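Local coordinates for protein endo-1,3-beta-glucanase, family GH16 (Zobellia galactanivorans, PDB 4BQ1) that probably hydrolyses internal beta-1,3 linkages of glucans such as the algal storage polysaccharide laminarin, through its family GH16 catalytic domain, at residues 142-147 against 157-162. Residues are numbered along the deposited sequence; the frame is centred on the assembly and turned at random.
Sequences EIDILE and IAHFHW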
ATOM      1  N   GLU A 142      -2.225  -6.931   8.571  1.00  9.36           N
ATOM      2  CA  GLU A 142      -1.931  -6.303   7.257  1.00  8.34           C
ATOM      3  C   GLU A 142      -2.970  -6.812   6.302  1.00  8.44           C
ATOM      4  O   GLU A 142      -3.203  -8.030   6.205  1.00  7.52           O
ATOM      5  CB  GLU A 142      -0.519  -6.681   6.777  1.00  9.08           C
ATOM      6  CG  GLU A 142      -0.254  -6.280   5.330  1.00 10.49           C
ATOM      7  CD  GLU A 142       1.136  -6.597   4.878  1.00 10.86           C
ATOM      8  OE1 GLU A 142       2.014  -6.812   5.751  1.00 13.41           O
ATOM      9  OE2 GLU A 142       1.434  -6.442   3.682  1.00 10.54           O
ATOM     10  N   ILE A 143      -3.577  -5.908   5.494  1.00  8.31           N
ATOM     11  CA  ILE A 143      -4.474  -6.307   4.355  1.00  7.43           C
ATOM     12  C   ILE A 143      -3.814  -5.744   3.074  1.00  7.91           C
ATOM     13  O   ILE A 143      -3.573  -4.513   2.947  1.00  8.39           O
ATOM     14  CB  ILE A 143      -5.818  -5.658   4.454  1.00  7.79           C
ATOM     15  CG1 ILE A 143      -6.529  -6.094   5.768  1.00  9.07           C
ATOM     16  CG2 ILE A 143      -6.625  -6.103   3.228  1.00 11.71           C
ATOM     17  CD1 ILE A 143      -7.854  -5.378   6.076  1.00 11.41           C
ATOM     18  N   ASP A 144      -3.484  -6.631   2.127  1.00  8.01           N
ATOM     19  CA  ASP A 144      -2.947  -6.166   0.820  1.00  7.09           C
ATOM     20  C   ASP A 144      -4.075  -6.162  -0.152  1.00  8.55           C
ATOM     21  O   ASP A 144      -4.602  -7.209  -0.598  1.00  9.90           O
ATOM     22  CB  ASP A 144      -1.867  -7.121   0.342  1.00  8.82           C
ATOM     23  CG  ASP A 144      -0.771  -7.192   1.397  1.00 11.30           C
ATOM     24  OD1 ASP A 144      -0.291  -6.139   1.872  1.00 10.68           O
ATOM     25  OD2 ASP A 144      -0.478  -8.294   1.893  1.00 11.67           O
ATOM     26  N   ILE A 145      -4.547  -4.952  -0.419  1.00  7.42           N
ATOM     27  CA  ILE A 145      -5.639  -4.761  -1.391  1.00  8.18           C
ATOM     28  C   ILE A 145      -5.117  -4.947  -2.827  1.00  7.93           C
ATOM     29  O   ILE A 145      -5.831  -5.536  -3.670  1.00  9.68           O
ATOM     30  CB  ILE A 145      -6.175  -3.333  -1.187  1.00  8.03           C
ATOM     31  CG1 ILE A 145      -6.761  -3.141   0.245  1.00  9.41           C
ATOM     32  CG2 ILE A 145      -7.325  -3.086  -2.197  1.00 10.01           C
ATOM     33  CD1 ILE A 145      -7.250  -1.731   0.536  1.00 10.03           C
ATOM     34  N   LEU A 146      -3.898  -4.518  -3.099  1.00  7.58           N
ATOM     35  CA  LEU A 146      -3.336  -4.685  -4.407  1.00  8.18           C
ATOM     36  C   LEU A 146      -1.864  -4.798  -4.188  1.00  7.59           C
ATOM     37  O   LEU A 146      -1.214  -3.941  -3.522  1.00  7.67           O
ATOM     38  CB  LEU A 146      -3.650  -3.433  -5.259  1.00  7.86           C
ATOM     39  CG  LEU A 146      -2.990  -3.369  -6.695  1.00  7.61           C
ATOM     40  CD1 LEU A 146      -1.588  -2.945  -6.669  1.00  9.82           C
ATOM     41  CD2 LEU A 146      -3.116  -4.727  -7.473  1.00  9.94           C
ATOM     42  N   GLU A 147      -1.249  -5.816  -4.808  1.00  7.52           N
ATOM     43  CA  GLU A 147       0.234  -5.828  -5.072  1.00  8.98           C
ATOM     44  C   GLU A 147       0.418  -6.323  -6.475  1.00  9.92           C
ATOM     45  O   GLU A 147      -0.416  -7.119  -6.958  1.00  9.11           O
ATOM     46  CB  GLU A 147       1.035  -6.746  -4.125  1.00  7.59           C
ATOM     47  CG  GLU A 147       0.854  -6.291  -2.712  1.00  9.82           C
ATOM     48  CD  GLU A 147       1.592  -7.238  -1.776  1.00 10.92           C
ATOM     49  OE1 GLU A 147       2.816  -7.149  -1.579  1.00 10.71           O
ATOM     50  OE2 GLU A 147       0.920  -8.189  -1.193  1.00 12.19           O
ATOM     51  N   ILE A 157      -2.344  -9.359  -6.993  1.00  9.47           N
ATOM     52  CA  ILE A 157      -2.320 -10.043  -5.722  1.00  8.91           C
ATOM     53  C   ILE A 157      -3.251  -9.383  -4.732  1.00  9.94           C
ATOM     54  O   ILE A 157      -3.318  -8.131  -4.638  1.00  9.82           O
ATOM     55  CB  ILE A 157      -0.834  -9.992  -5.143  1.00  9.65           C
ATOM     56  CG1 ILE A 157       0.084 -10.915  -5.981  1.00 11.85           C
ATOM     57  CG2 ILE A 157      -0.787 -10.313  -3.668  1.00 12.27           C
ATOM     58  CD1 ILE A 157       1.549 -10.413  -5.856  1.00 12.39           C
ATOM     59  N   ALA A 158      -3.974 -10.202  -3.967  1.00 10.62           N
ATOM     60  CA  ALA A 158      -4.656  -9.809  -2.731  1.00 11.61           C
ATOM     61  C   ALA A 158      -4.082 -10.696  -1.652  1.00  9.31           C
ATOM     62  O   ALA A 158      -3.838 -11.874  -1.915  1.00 10.57           O
ATOM     63  CB  ALA A 158      -6.161 -10.020  -2.823  1.00 13.09           C
ATOM     64  N   HIS A 159      -3.860 -10.164  -0.442  1.00  9.02           N
ATOM     65  CA  HIS A 159      -3.224 -10.967   0.566  1.00  8.86           C
ATOM     66  C   HIS A 159      -3.460 -10.470   1.951  1.00  9.23           C
ATOM     67  O   HIS A 159      -3.856  -9.330   2.116  1.00  9.18           O
ATOM     68  CB  HIS A 159      -1.680 -11.033   0.278  1.00  9.48           C
ATOM     69  CG  HIS A 159      -1.069 -12.368   0.502  1.00 11.50           C
ATOM     70  ND1 HIS A 159      -1.081 -13.346  -0.443  1.00 15.20           N
ATOM     71  CD2 HIS A 159      -0.419 -12.882   1.597  1.00 12.90           C
ATOM     72  CE1 HIS A 159      -0.433 -14.443   0.071  1.00 13.35           C
ATOM     73  NE2 HIS A 159      -0.023 -14.152   1.293  1.00 15.08           N
ATOM     74  N   PHE A 160      -3.187 -11.320   2.943  1.00  9.96           N
ATOM     75  CA  PHE A 160      -3.375 -11.011   4.347  1.00  9.24           C
ATOM     76  C   PHE A 160      -2.193 -11.546   5.084  1.00  9.57           C
ATOM     77  O   PHE A 160      -1.742 -12.676   4.789  1.00 10.62           O
ATOM     78  CB  PHE A 160      -4.670 -11.660   4.931  1.00  9.94           C
ATOM     79  CG  PHE A 160      -5.950 -11.160   4.224  1.00  9.51           C
ATOM     80  CD1 PHE A 160      -6.391 -11.687   2.993  1.00  9.04           C
ATOM     81  CD2 PHE A 160      -6.616 -10.047   4.799  1.00 11.20           C
ATOM     82  CE1 PHE A 160      -7.503 -11.138   2.357  1.00  8.74           C
ATOM     83  CE2 PHE A 160      -7.723  -9.524   4.145  1.00 11.25           C
ATOM     84  CZ  PHE A 160      -8.226 -10.091   2.918  1.00  8.71           C
ATOM     85  N   HIS A 161      -1.730 -10.809   6.073  1.00 10.04           N
ATOM     86  CA  HIS A 161      -0.655 -11.247   6.962  1.00 11.50           C
ATOM     87  C   HIS A 161      -1.045 -10.880   8.357  1.00 12.00           C
ATOM     88  O   HIS A 161      -1.397  -9.689   8.626  1.00 10.05           O
ATOM     89  CB  HIS A 161       0.691 -10.553   6.688  1.00 10.76           C
ATOM     90  CG  HIS A 161       1.232 -10.703   5.276  1.00 11.33           C
ATOM     91  ND1 HIS A 161       0.790  -9.958   4.191  1.00 14.53           N
ATOM     92  CD2 HIS A 161       2.156 -11.573   4.781  1.00 10.21           C
ATOM     93  CE1 HIS A 161       1.467 -10.330   3.080  1.00 11.03           C
ATOM     94  NE2 HIS A 161       2.278 -11.330   3.435  1.00 16.56           N
ATOM     95  N   TRP A 162      -0.966 -11.835   9.317  1.00 11.68           N
ATOM     96  CA  TRP A 162      -1.348 -11.529  10.695  1.00 12.30           C
ATOM     97  C   TRP A 162      -0.861 -12.611  11.614  1.00 13.11           C
ATOM     98  O   TRP A 162      -0.357 -13.665  11.106  1.00 14.00           O
ATOM     99  CB  TRP A 162      -2.890 -11.374  10.796  1.00 13.08           C
ATOM    100  CG  TRP A 162      -3.680 -12.655  10.802  1.00 14.65           C
ATOM    101  CD1 TRP A 162      -4.229 -13.294  11.947  1.00 16.58           C
ATOM    102  CD2 TRP A 162      -4.030 -13.477   9.660  1.00 16.45           C
ATOM    103  NE1 TRP A 162      -4.890 -14.446  11.544  1.00 21.54           N
ATOM    104  CE2 TRP A 162      -4.777 -14.613  10.179  1.00 18.43           C
ATOM    105  CE3 TRP A 162      -3.733 -13.426   8.279  1.00 16.79           C
ATOM    106  CZ2 TRP A 162      -5.293 -15.624   9.336  1.00 21.59           C
ATOM    107  CZ3 TRP A 162      -4.210 -14.437   7.427  1.00 19.91           C
ATOM    108  CH2 TRP A 162      -4.987 -15.562   7.983  1.00 23.16           C
TER
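The acidic EIDILE signature of family GH16 lies between strands 110-118 and 155-163, antiparallel to the latter, with Glu142, Asp144 and Glu147 paired to His161, His159 and Ile157. Asp144 N gives a nearly straight hydrogen bond to His159 O (2.7 Å), and His159 N returns one to Asp144 O (3.1 Å). His161 N bonds Glu142 O, with a weak bond returning, and Glu147 and Ile157 exchange another pair after the register has slipped by one residue. Here Ile145 and Leu146 both face Ile114 in a classic beta bulge, which brings Glu147 to the same face as Glu142 and Asp144. On that face Glu142 runs fully extended, CG anti to the backbone N (chi1 170°), alongside the His161 ring, and its OE1 accepts the Trp137 indole N-H. The short side chain of Asp144 keeps its carboxylate between Glu142 and His159, OD1 2.5 Å from Glu142 OE2 and OD2 3.4 Å from His159 CB. Replacing Glu142 by alanine would probably leave Trp137 without its acceptor and Asp144 OD1 without its close neighbour. Glu147 reaches further, its OE2 against Ile157 CG2 (3.7 Å) and OE1 bonded to Trp111. The opposite face is apolar, as suits the interior: Ile143 CG2 touches Phe160 CE2 at 3.7 Å, with Met198 packing on both and Val200 on Phe160. Three acids on a bulged strand are the hallmark of the ExDxxE active-site motif, whose glutamates serve in GH16 relatives as nucleophile and acid/base.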